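Local coordinates for penicillin binding protein 2X (Streptococcus thermophilus, PDB 5U47) that probably cross-links peptidoglycan strands as a penicillin-sensitive transpeptidase of the machinery that builds the septal cell wall, at residues K216-T221 against Q436-A442; T296-M300 against A422-I426; M359-E363 against I403-F408; V449-K453 against I636-E640. The protein carries 1 engineered substitution. All coordinates share one frame; numbering follows the deposited sequence.

Interaction 1. Residues K216-T221 against Q436-A442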
loop_
_atom_site.group_PDB
_atom_site.type_symbol
_atom_site.label_atom_id
_atom_site.label_comp_id
_atom_site.label_asym_id
_atom_site.label_seq_id
_atom_site.Cartn_x
_atom_site.Cartn_y
_atom_site.Cartn_z
ATOM N N LYS A 216 -3.549 4.985 -17.916
ATOM C CA LYS A 216 -3.052 3.618 -17.894
ATOM C C LYS A 216 -3.805 2.821 -16.845
ATOM O O LYS A 216 -4.300 3.370 -15.863
ATOM C CB LYS A 216 -1.552 3.619 -17.634
ATOM C CG LYS A 216 -0.768 4.227 -18.800
ATOM C CD LYS A 216 0.695 4.370 -18.495
ATOM C CE LYS A 216 1.458 4.962 -19.678
ATOM N NZ LYS A 216 2.918 5.123 -19.356
ATOM N N ASN A 217 -3.964 1.538 -17.090
ATOM C CA ASN A 217 -4.613 0.682 -16.102
ATOM C C ASN A 217 -3.566 0.159 -15.103
ATOM O O ASN A 217 -2.390 -0.068 -15.457
ATOM C CB ASN A 217 -5.329 -0.487 -16.781
ATOM C CG ASN A 217 -6.487 -0.044 -17.655
ATOM O OD1 ASN A 217 -7.125 0.979 -17.424
ATOM N ND2 ASN A 217 -6.754 -0.828 -18.672
ATOM N N ILE A 218 -3.993 -0.025 -13.853
ATOM C CA ILE A 218 -3.107 -0.516 -12.806
ATOM C C ILE A 218 -3.647 -1.810 -12.271
ATOM O O ILE A 218 -4.779 -1.840 -11.803
ATOM C CB ILE A 218 -2.988 0.498 -11.640
ATOM C CG1 ILE A 218 -2.431 1.834 -12.130
ATOM C CG2 ILE A 218 -2.123 -0.060 -10.515
ATOM C CD1 ILE A 218 -0.990 1.794 -12.547
ATOM N N TYR A 219 -2.861 -2.874 -12.397
ATOM C CA TYR A 219 -3.180 -4.157 -11.810
ATOM C C TYR A 219 -2.435 -4.209 -10.492
ATOM O O TYR A 219 -1.212 -4.211 -10.471
ATOM C CB TYR A 219 -2.726 -5.323 -12.696
ATOM C CG TYR A 219 -3.505 -5.438 -13.987
ATOM C CD1 TYR A 219 -3.252 -4.583 -15.048
ATOM C CD2 TYR A 219 -4.484 -6.408 -14.149
ATOM C CE1 TYR A 219 -3.967 -4.679 -16.248
ATOM C CE2 TYR A 219 -5.211 -6.507 -15.346
ATOM C CZ TYR A 219 -4.937 -5.644 -16.384
ATOM O OH TYR A 219 -5.637 -5.737 -17.552
ATOM N N THR A 220 -3.166 -4.218 -9.392
ATOM C CA THR A 220 -2.549 -4.337 -8.099
ATOM C C THR A 220 -2.178 -5.789 -7.839
ATOM O O THR A 220 -2.553 -6.705 -8.604
ATOM C CB THR A 220 -3.465 -3.831 -6.971
ATOM O OG1 THR A 220 -4.615 -4.675 -6.855
ATOM C CG2 THR A 220 -3.883 -2.409 -7.229
ATOM N N THR A 221 -1.431 -6.002 -6.759
ATOM C CA THR A 221 -1.023 -7.344 -6.350
ATOM C C THR A 221 -2.115 -8.062 -5.576
ATOM O O THR A 221 -1.997 -9.258 -5.293
ATOM C CB THR A 221 0.231 -7.268 -5.443
ATOM O OG1 THR A 221 -0.020 -6.351 -4.387
ATOM C CG2 THR A 221 1.415 -6.804 -6.239
ATOM N N GLN A 436 5.468 -4.715 -2.259
ATOM C CA GLN A 436 4.908 -4.239 -3.530
ATOM C C GLN A 436 3.410 -4.394 -3.551
ATOM O O GLN A 436 2.864 -5.399 -3.044
ATOM C CB GLN A 436 5.461 -5.050 -4.705
ATOM C CG GLN A 436 6.933 -4.828 -4.994
ATOM C CD GLN A 436 7.464 -5.692 -6.125
ATOM O OE1 GLN A 436 6.871 -6.727 -6.488
ATOM N NE2 GLN A 436 8.592 -5.283 -6.685
ATOM N N PHE A 437 2.756 -3.415 -4.180
ATOM C CA PHE A 437 1.316 -3.409 -4.363
ATOM C C PHE A 437 0.920 -3.230 -5.838
ATOM O O PHE A 437 -0.277 -3.302 -6.157
ATOM C CB PHE A 437 0.609 -2.365 -3.453
ATOM C CG PHE A 437 1.021 -0.937 -3.717
ATOM C CD1 PHE A 437 0.423 -0.201 -4.724
ATOM C CD2 PHE A 437 2.014 -0.334 -2.950
ATOM C CE1 PHE A 437 0.815 1.108 -4.969
ATOM C CE2 PHE A 437 2.409 0.974 -3.190
ATOM C CZ PHE A 437 1.803 1.697 -4.205
ATOM N N ILE A 438 1.902 -3.010 -6.730
ATOM C CA ILE A 438 1.627 -2.900 -8.182
ATOM C C ILE A 438 2.202 -4.104 -8.896
ATOM O O ILE A 438 3.410 -4.380 -8.803
ATOM C CB ILE A 438 2.282 -1.667 -8.836
ATOM C CG1 ILE A 438 1.843 -0.396 -8.122
ATOM C CG2 ILE A 438 1.930 -1.596 -10.331
ATOM C CD1 ILE A 438 2.643 0.828 -8.512
ATOM N N LYS A 439 1.348 -4.795 -9.633
ATOM C CA LYS A 439 1.742 -5.973 -10.400
ATOM C C LYS A 439 2.077 -5.589 -11.833
ATOM O O LYS A 439 3.016 -6.094 -12.417
ATOM C CB LYS A 439 0.588 -6.983 -10.441
ATOM C CG LYS A 439 0.858 -8.307 -11.165
ATOM C CD LYS A 439 1.768 -9.232 -10.352
ATOM C CE LYS A 439 3.259 -8.931 -10.482
ATOM N NZ LYS A 439 4.035 -9.244 -9.229
ATOM N N GLN A 440 1.248 -4.734 -12.412
ATOM C CA GLN A 440 1.433 -4.339 -13.805
ATOM C C GLN A 440 0.785 -3.004 -14.074
ATOM O O GLN A 440 -0.275 -2.718 -13.534
ATOM C CB GLN A 440 0.825 -5.409 -14.737
ATOM C CG GLN A 440 0.971 -5.157 -16.218
ATOM C CD GLN A 440 0.321 -6.247 -17.066
ATOM O OE1 GLN A 440 -0.826 -6.110 -17.429
ATOM N NE2 GLN A 440 1.051 -7.346 -17.351
ATOM N N VAL A 441 1.431 -2.215 -14.924
ATOM C CA VAL A 441 0.924 -0.931 -15.405
ATOM C C VAL A 441 0.738 -1.173 -16.904
ATOM O O VAL A 441 1.690 -1.565 -17.595
ATOM C CB VAL A 441 1.938 0.201 -15.187
ATOM C CG1 VAL A 441 1.408 1.526 -15.731
ATOM C CG2 VAL A 441 2.306 0.307 -13.714
ATOM N N ALA A 442 -0.482 -0.962 -17.402
ATOM C CA ALA A 442 -0.802 -1.280 -18.792
ATOM C C ALA A 442 -1.317 -0.103 -19.582
ATOM O O ALA A 442 -2.174 0.667 -19.100
ATOM C CB ALA A 442 -1.825 -2.411 -18.843
#
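The carbonyl oxygen of Tyr219 takes two backbone N-H groups at once. Lys439 N lies 2.8 Å from Tyr219 O, and Gln440 N approaches the same Tyr219 O on a lone pair at 3.2 Å. Both donors lie in the carbonyl plane; sharing this one acceptor takes up an extra residue in 436-442, and the pairing moves on by one. On one side of this step the strands pair regularly: Tyr219 N meets Gln440 O at 2.8 Å, and Asn217 and Ala442 exchange a reciprocal pair of bonds. Beyond it, Thr221 N bonds Phe437 O.

On one face of the sheet the Tyr219 ring lies alongside Gln440, ring and amide planes 76° apart, with CE1 3.6 Å from Gln440 OE1 and Ala442 CB at the ring edge. Gln440 CG stands opposite the backbone N (chi1 -178°), and the extended chain carries its NE2 on to Thr451 and Ser584. On the other face, Ile218 CD1 touches Val441 CG2 at 3.8 Å. Lys439, the extra residue of the step, sends NZ to a salt bridge with Glu257. Two residues facing one across antiparallel strands make this a classic beta bulge.

Interaction 2. Residues T296-M300 against A422-I426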
loop_
_atom_site.group_PDB
_atom_site.type_symbol
_atom_site.label_atom_id
_atom_site.label_comp_id
_atom_site.label_asym_id
_atom_site.label_seq_id
_atom_site.Cartn_x
_atom_site.Cartn_y
_atom_site.Cartn_z
ATOM N N THR A 296 6.686 -8.259 18.552
ATOM C CA THR A 296 6.982 -8.859 17.259
ATOM C C THR A 296 8.396 -8.445 16.874
ATOM O O THR A 296 9.042 -9.121 16.068
ATOM C CB THR A 296 6.004 -8.403 16.160
ATOM O OG1 THR A 296 5.953 -6.969 16.149
ATOM C CG2 THR A 296 4.618 -8.966 16.429
ATOM N N MET A 297 8.876 -7.348 17.469
ATOM C CA MET A 297 10.234 -6.873 17.205
ATOM C C MET A 297 11.277 -7.882 17.733
ATOM O O MET A 297 12.392 -7.895 17.260
ATOM C CB MET A 297 10.479 -5.469 17.783
ATOM C CG MET A 297 11.852 -4.881 17.491
ATOM S SD MET A 297 12.209 -4.571 15.738
ATOM C CE MET A 297 11.132 -3.192 15.410
ATOM N N LYS A 298 10.887 -8.743 18.672
ATOM C CA LYS A 298 11.773 -9.795 19.183
ATOM C C LYS A 298 12.185 -10.783 18.090
ATOM O O LYS A 298 13.151 -11.514 18.266
ATOM C CB LYS A 298 11.113 -10.573 20.335
ATOM C CG LYS A 298 10.789 -9.716 21.548
ATOM C CD LYS A 298 10.111 -10.489 22.668
ATOM C CE LYS A 298 10.007 -9.593 23.904
ATOM N NZ LYS A 298 9.008 -10.030 24.886
ATOM N N VAL A 299 11.449 -10.815 16.976
ATOM C CA VAL A 299 11.796 -11.671 15.841
ATOM C C VAL A 299 13.108 -11.129 15.284
ATOM O O VAL A 299 14.055 -11.895 15.073
ATOM C CB VAL A 299 10.687 -11.685 14.758
ATOM C CG1 VAL A 299 11.112 -12.435 13.505
ATOM C CG2 VAL A 299 9.406 -12.318 15.297
ATOM N N MET A 300 13.157 -9.816 15.052
ATOM C CA MET A 300 14.373 -9.174 14.550
ATOM C C MET A 300 15.513 -9.356 15.557
ATOM O O MET A 300 16.635 -9.685 15.168
ATOM C CB MET A 300 14.166 -7.681 14.295
ATOM C CG MET A 300 13.395 -7.273 13.047
ATOM S SD MET A 300 11.681 -7.812 12.879
ATOM C CE MET A 300 11.898 -9.329 11.996
ATOM N N ALA A 422 10.709 -5.865 7.073
ATOM C CA ALA A 422 11.645 -6.574 7.955
ATOM C C ALA A 422 11.311 -8.056 8.001
ATOM O O ALA A 422 12.219 -8.903 7.940
ATOM C CB ALA A 422 11.614 -5.974 9.356
ATOM N N PHE A 423 10.005 -8.368 8.084
ATOM C CA PHE A 423 9.571 -9.763 8.114
ATOM C C PHE A 423 9.972 -10.541 6.855
ATOM O O PHE A 423 10.205 -11.758 6.932
ATOM C CB PHE A 423 8.055 -9.909 8.321
ATOM C CG PHE A 423 7.551 -9.448 9.676
ATOM C CD1 PHE A 423 8.243 -9.744 10.847
ATOM C CD2 PHE A 423 6.330 -8.802 9.780
ATOM C CE1 PHE A 423 7.746 -9.347 12.097
ATOM C CE2 PHE A 423 5.835 -8.401 11.020
ATOM C CZ PHE A 423 6.550 -8.670 12.172
ATOM N N THR A 424 10.077 -9.867 5.706
ATOM C CA THR A 424 10.448 -10.591 4.499
ATOM C C THR A 424 11.844 -11.219 4.606
ATOM O O THR A 424 12.071 -12.251 3.999
ATOM C CB THR A 424 10.387 -9.749 3.188
ATOM O OG1 THR A 424 11.301 -8.648 3.269
ATOM C CG2 THR A 424 9.025 -9.247 2.928
ATOM N N ALA A 425 12.775 -10.603 5.350
ATOM C CA ALA A 425 14.121 -11.157 5.478
ATOM C C ALA A 425 14.069 -12.456 6.287
ATOM O O ALA A 425 14.801 -13.392 6.034
ATOM C CB ALA A 425 15.061 -10.161 6.126
ATOM N N ILE A 426 13.162 -12.512 7.250
ATOM C CA ILE A 426 12.985 -13.707 8.054
ATOM C C ILE A 426 12.395 -14.833 7.203
ATOM O O ILE A 426 12.855 -15.967 7.294
ATOM C CB ILE A 426 12.079 -13.406 9.254
ATOM C CG1 ILE A 426 12.690 -12.300 10.128
ATOM C CG2 ILE A 426 11.801 -14.675 10.068
ATOM C CD1 ILE A 426 13.976 -12.674 10.826
#
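Met300 CE bridges two side chains of the helix 416-427: it lies 3.6 Å from Ile426 CG1 and 3.9 Å from Phe423 CD1. Two more apolar contacts join the helices. Val299 CG1 meets Ile426 CG1 at 3.7 Å, the two side chains crossing at a slant, while Met300 SD rests 4.0 Å from Ala422 CB. Bends at chi2 (62°) and chi3 (-92°) fold the methionine chain back, which puts sulfur near Ala422 and the methyl between Ile426 and Phe423.

A Met-aromatic contact accompanies this packing. Met300 SD is 5.2 Å from the centroid of the Phe423 ring and 53° off the ring normal, an oblique approach, and the two side chains run nearly perpendicular to each other. At the edge of the same ring, Thr296 CB comes within 4.0 Å of Phe423 CZ. No hydrogen bond joins the segments.

Lys298 takes no part; its NZ bonds Ser295, Ser354 and Asn356, consistent with the SxxK active site of penicillin-binding proteins. The contact packs the start of helix 297-308 on helix 416-427, with strand 526-534 beside Phe423 and Ile426 and helix 463-478 against Val299.

Interaction 3. Residues M359-E363 against I403-F408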
loop_
_atom_site.group_PDB
_atom_site.type_symbol
_atom_site.label_atom_id
_atom_site.label_comp_id
_atom_site.label_asym_id
_atom_site.label_seq_id
_atom_site.Cartn_x
_atom_site.Cartn_y
_atom_site.Cartn_z
ATOM N N MET A 359 15.056 -11.058 26.451
ATOM C CA MET A 359 15.425 -10.374 25.208
ATOM C C MET A 359 16.373 -9.210 25.503
ATOM O O MET A 359 17.358 -9.016 24.803
ATOM C CB MET A 359 14.184 -9.933 24.437
ATOM C CG MET A 359 13.299 -11.070 23.932
ATOM S SD MET A 359 14.100 -12.509 23.178
ATOM C CE MET A 359 14.399 -13.598 24.554
ATOM N N THR A 360 16.101 -8.465 26.565
ATOM C CA THR A 360 16.997 -7.382 26.955
ATOM C C THR A 360 18.404 -7.940 27.248
ATOM O O THR A 360 19.393 -7.341 26.859
ATOM C CB THR A 360 16.445 -6.629 28.155
ATOM O OG1 THR A 360 15.162 -6.096 27.810
ATOM C CG2 THR A 360 17.390 -5.497 28.569
ATOM N N MET A 361 18.480 -9.097 27.902
ATOM C CA MET A 361 19.776 -9.736 28.149
ATOM C C MET A 361 20.503 -10.048 26.831
ATOM O O MET A 361 21.717 -9.844 26.727
ATOM C CB MET A 361 19.622 -11.004 29.004
ATOM C CG MET A 361 19.377 -10.717 30.474
ATOM S SD MET A 361 18.852 -12.174 31.403
ATOM C CE MET A 361 18.992 -11.589 33.091
ATOM N N LEU A 362 19.763 -10.529 25.826
ATOM C CA LEU A 362 20.357 -10.829 24.514
ATOM C C LEU A 362 20.887 -9.553 23.861
ATOM O O LEU A 362 21.966 -9.566 23.255
ATOM C CB LEU A 362 19.355 -11.535 23.582
ATOM C CG LEU A 362 18.992 -12.985 23.931
ATOM C CD1 LEU A 362 17.956 -13.544 22.961
ATOM C CD2 LEU A 362 20.243 -13.861 23.959
ATOM N N GLU A 363 20.130 -8.461 24.006
ATOM C CA GLU A 363 20.528 -7.144 23.493
ATOM C C GLU A 363 21.830 -6.660 24.143
ATOM O O GLU A 363 22.700 -6.137 23.452
ATOM C CB GLU A 363 19.417 -6.109 23.723
ATOM C CG GLU A 363 19.620 -4.764 23.023
ATOM C CD GLU A 363 20.601 -3.813 23.704
ATOM O OE1 GLU A 363 20.678 -3.780 24.940
ATOM O OE2 GLU A 363 21.296 -3.073 22.978
ATOM N N ILE A 403 17.434 2.092 23.094
ATOM C CA ILE A 403 18.074 0.992 22.353
ATOM C C ILE A 403 17.800 -0.352 23.052
ATOM O O ILE A 403 17.492 -1.341 22.385
ATOM C CB ILE A 403 19.580 1.220 22.146
ATOM C CG1 ILE A 403 19.810 2.426 21.229
ATOM C CG2 ILE A 403 20.225 -0.003 21.496
ATOM C CD1 ILE A 403 21.271 2.824 21.108
ATOM N N ALA A 404 17.870 -0.378 24.384
ATOM C CA ALA A 404 17.558 -1.605 25.134
ATOM C C ALA A 404 16.070 -1.961 24.997
ATOM O O ALA A 404 15.712 -3.105 24.749
ATOM C CB ALA A 404 17.921 -1.453 26.602
ATOM N N GLN A 405 15.210 -0.972 25.179
ATOM C CA GLN A 405 13.763 -1.185 25.082
ATOM C C GLN A 405 13.347 -1.651 23.700
ATOM O O GLN A 405 12.406 -2.422 23.574
ATOM C CB GLN A 405 13.009 0.099 25.420
ATOM C CG GLN A 405 13.064 0.496 26.895
ATOM C CD GLN A 405 12.515 1.891 27.147
ATOM O OE1 GLN A 405 12.618 2.788 26.289
ATOM N NE2 GLN A 405 11.960 2.093 28.324
ATOM N N SER A 406 14.037 -1.162 22.667
ATOM C CA SER A 406 13.725 -1.533 21.288
ATOM C C SER A 406 13.834 -3.041 21.057
ATOM O O SER A 406 13.220 -3.555 20.108
ATOM C CB SER A 406 14.616 -0.778 20.276
ATOM O OG SER A 406 15.964 -1.213 20.351
ATOM N N SER A 407 14.577 -3.738 21.933
ATOM C CA SER A 407 14.740 -5.194 21.838
ATOM C C SER A 407 13.398 -5.922 22.011
ATOM O O SER A 407 13.257 -7.058 21.562
ATOM C CB SER A 407 15.766 -5.719 22.850
ATOM O OG SER A 407 15.256 -5.676 24.173
ATOM N N PHE A 408 12.440 -5.275 22.678
ATOM C CA PHE A 408 11.070 -5.792 22.794
ATOM C C PHE A 408 10.068 -4.818 22.147
ATOM O O PHE A 408 8.885 -4.830 22.440
ATOM C CB PHE A 408 10.687 -6.210 24.228
ATOM C CG PHE A 408 10.995 -5.196 25.288
ATOM C CD1 PHE A 408 12.243 -5.183 25.905
ATOM C CD2 PHE A 408 10.027 -4.297 25.723
ATOM C CE1 PHE A 408 12.537 -4.263 26.900
ATOM C CE2 PHE A 408 10.313 -3.378 26.729
ATOM C CZ PHE A 408 11.569 -3.356 27.313
#
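Glu363 and Ser407 pack through carbon, CB to CB at 3.8 Å, in the closely fitted middle of a contact between helix 356-366 and residues 403-408. The acid carries on past Ser407 and along the backbone of the other segment. Its CG stands opposite the backbone N (chi1 -170°) and a bend at chi2 (-79°) lays the carboxylate against Ala404 and Ile403. There Glu363 OE1 is 3.8 Å from Ala404 CA, and Glu363 OE2 is 3.6 Å from Ile403 CG2, the two side chains crossing at about a right angle.

At the other end, Thr360 OG1 comes to the edge of the Phe408 ring, near its plane, 3.3 Å from CE1. That hydroxyl is already bonded to Asn356 O, one turn back along its own helix. The opposing Ser407 OG is turned to its own segment and bonds Ala404 O at 2.7 Å, nearly in line with the carbonyl. Gln405 O sits over the centre of the Phe408 ring, 3.4 Å above its plane.

The looser side is reached through Met359, whose CB is 4.2 Å from Ser407 O before its bent chain turns away to Lys298 and Leu301 of helix 297-308. Phe408 also touches Lys298, probably the SxxK lysine of the transpeptidase active site. Every touching residue is buried, whereas Met361 and Gln405, partly exposed, point away from the interface.

Polar groups meet here without a hydrogen bond between the segments. The carboxylate of Glu363 lies among carbon atoms and close to Asp368, surroundings that would probably raise its pKa.

Interaction 4. Residues V449-K453 against I636-E640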
loop_
_atom_site.group_PDB
_atom_site.type_symbol
_atom_site.label_atom_id
_atom_site.label_comp_id
_atom_site.label_asym_id
_atom_site.label_seq_id
_atom_site.Cartn_x
_atom_site.Cartn_y
_atom_site.Cartn_z
ATOM N N VAL A 449 2.881 -3.079 -21.783
ATOM C CA VAL A 449 2.827 -3.224 -20.343
ATOM C C VAL A 449 4.203 -3.144 -19.722
ATOM O O VAL A 449 5.224 -3.288 -20.412
ATOM C CB VAL A 449 2.269 -4.606 -19.933
ATOM C CG1 VAL A 449 0.877 -4.814 -20.522
ATOM C CG2 VAL A 449 3.217 -5.752 -20.355
ATOM N N ARG A 450 4.202 -2.906 -18.415
ATOM C CA ARG A 450 5.390 -2.986 -17.548
ATOM C C ARG A 450 4.922 -3.859 -16.398
ATOM O O ARG A 450 3.942 -3.518 -15.724
ATOM C CB ARG A 450 5.842 -1.618 -17.045
ATOM C CG ARG A 450 6.521 -0.833 -18.140
ATOM C CD ARG A 450 6.833 0.595 -17.742
ATOM N NE ARG A 450 7.956 0.717 -16.811
ATOM C CZ ARG A 450 9.256 0.693 -17.151
ATOM N NH1 ARG A 450 9.645 0.497 -18.403
ATOM N NH2 ARG A 450 10.187 0.845 -16.216
ATOM N N THR A 451 5.594 -4.994 -16.219
ATOM C CA THR A 451 5.214 -5.992 -15.222
ATOM C C THR A 451 6.285 -6.158 -14.137
ATOM O O THR A 451 7.481 -6.260 -14.438
ATOM C CB THR A 451 4.909 -7.317 -15.945
ATOM O OG1 THR A 451 3.947 -7.063 -16.980
ATOM C CG2 THR A 451 4.335 -8.363 -14.970
ATOM N N ALA A 452 5.844 -6.190 -12.881
ATOM C CA ALA A 452 6.743 -6.243 -11.721
ATOM C C ALA A 452 7.338 -7.600 -11.421
ATOM O O ALA A 452 6.775 -8.633 -11.755
ATOM C CB ALA A 452 6.026 -5.724 -10.474
ATOM N N LYS A 453 8.529 -7.559 -10.821
ATOM C CA LYS A 453 9.227 -8.717 -10.287
ATOM C C LYS A 453 9.762 -8.262 -8.923
ATOM O O LYS A 453 9.854 -7.046 -8.649
ATOM C CB LYS A 453 10.385 -9.188 -11.183
ATOM C CG LYS A 453 9.962 -9.778 -12.533
ATOM C CD LYS A 453 11.198 -10.103 -13.365
ATOM C CE LYS A 453 10.858 -10.606 -14.763
ATOM N NZ LYS A 453 10.261 -11.975 -14.747
ATOM N N ILE A 636 14.526 2.966 -19.114
ATOM C CA ILE A 636 14.690 2.115 -17.953
ATOM C C ILE A 636 13.632 1.003 -18.051
ATOM O O ILE A 636 12.425 1.279 -18.059
ATOM C CB ILE A 636 14.498 2.891 -16.645
ATOM C CG1 ILE A 636 15.425 4.090 -16.588
ATOM C CG2 ILE A 636 14.802 2.010 -15.442
ATOM C CD1 ILE A 636 15.187 4.928 -15.354
ATOM N N LYS A 637 14.092 -0.241 -18.150
ATOM C CA LYS A 637 13.191 -1.379 -18.270
ATOM C C LYS A 637 12.472 -1.616 -16.958
ATOM O O LYS A 637 12.914 -1.160 -15.908
ATOM C CB LYS A 637 13.969 -2.638 -18.662
ATOM C CG LYS A 637 14.625 -2.528 -20.039
ATOM C CD LYS A 637 15.421 -3.758 -20.423
ATOM C CE LYS A 637 15.967 -3.572 -21.832
ATOM N NZ LYS A 637 16.767 -4.737 -22.310
ATOM N N ALA A 638 11.361 -2.331 -17.026
ATOM C CA ALA A 638 10.666 -2.713 -15.814
ATOM C C ALA A 638 11.644 -3.528 -14.952
ATOM O O ALA A 638 12.373 -4.388 -15.455
ATOM C CB ALA A 638 9.428 -3.534 -16.135
ATOM N N ASN A 639 11.656 -3.222 -13.666
ATOM C CA ASN A 639 12.483 -3.900 -12.663
ATOM C C ASN A 639 13.967 -3.606 -12.749
ATOM O O ASN A 639 14.739 -4.216 -12.031
ATOM C CB ASN A 639 12.221 -5.409 -12.704
ATOM C CG ASN A 639 10.744 -5.704 -12.656
ATOM O OD1 ASN A 639 10.060 -5.238 -11.743
ATOM N ND2 ASN A 639 10.225 -6.421 -13.667
ATOM N N GLU A 640 14.369 -2.670 -13.606
ATOM C CA GLU A 640 15.762 -2.339 -13.700
ATOM C C GLU A 640 16.209 -1.619 -12.400
ATOM O O GLU A 640 15.515 -0.772 -11.871
ATOM C CB GLU A 640 16.028 -1.487 -14.941
ATOM C CG GLU A 640 17.475 -1.057 -15.097
ATOM C CD GLU A 640 17.758 -0.412 -16.443
ATOM O OE1 GLU A 640 16.937 -0.570 -17.377
ATOM O OE2 GLU A 640 18.806 0.239 -16.560
#
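Arg450 reaches from strand 448-451 to a type II beta turn, Lys637 to Glu640, within the first PASTA domain. Its CB lies 4.2 Å from Ala638 CB. From there the chain runs extended to CD and bends at chi3 (74°), which brings the guanidinium round toward the residues leading into the turn. NE binds Asn612 O, so it too is held by the PASTA side. CZ sits 3.3 Å from Ile636 O, and both terminal nitrogens close on that one oxygen: Arg450 NH1 and Arg450 NH2 are each 2.9 Å from Ile636 O, an end-on grip with the acceptor in the guanidinium plane. NH1 approaches in the carbonyl plane, whereas NH2 comes from above it. NH1 also bonds Thr590 O. Ala638 CA lies over one face of the group, offset toward its rim, so the turn covers a face of the group while the residue before it holds the edge.

At the far end of the contact, Asn639 is the turn residue with positive phi (71°), and its amide spans the backbone of 451-453. ND2 donates to Thr451 O at 2.9 Å. The aliphatic part of Lys453 crosses this amide at about a right angle, its CG 3.6 Å from Asn639 ND2, before the chain leads off toward solvent. The turn is also tied within itself, since Lys637 N bonds a carboxylate oxygen of Glu640. Asn639 OD1 receives Lys453 N at 2.9 Å from above the plane of its carbonyl, 46° out of it.

Overall arrangement
Interactions 1 and 4 adjoin in one sheet: strand 438-443 pairs with 217-220 on one side and with 448-451 on the other, and Lys439 O lies 2.9 Å from Ala452 N. Interaction 1 is buried and built on backbone bonds, whereas interaction 4, partly exposed where the transpeptidase and PASTA regions meet, relies on side chains gripping backbone. Interactions 2 and 3 are both buried within the transpeptidase region, centres 14 Å apart, and meet around Lys298, whose CE is 3.5 Å from Phe408 CB. Neither has a hydrogen bond between its segments; interaction 2 is almost wholly apolar, while interaction 3 brings hydroxyls and a carboxylate against carbon.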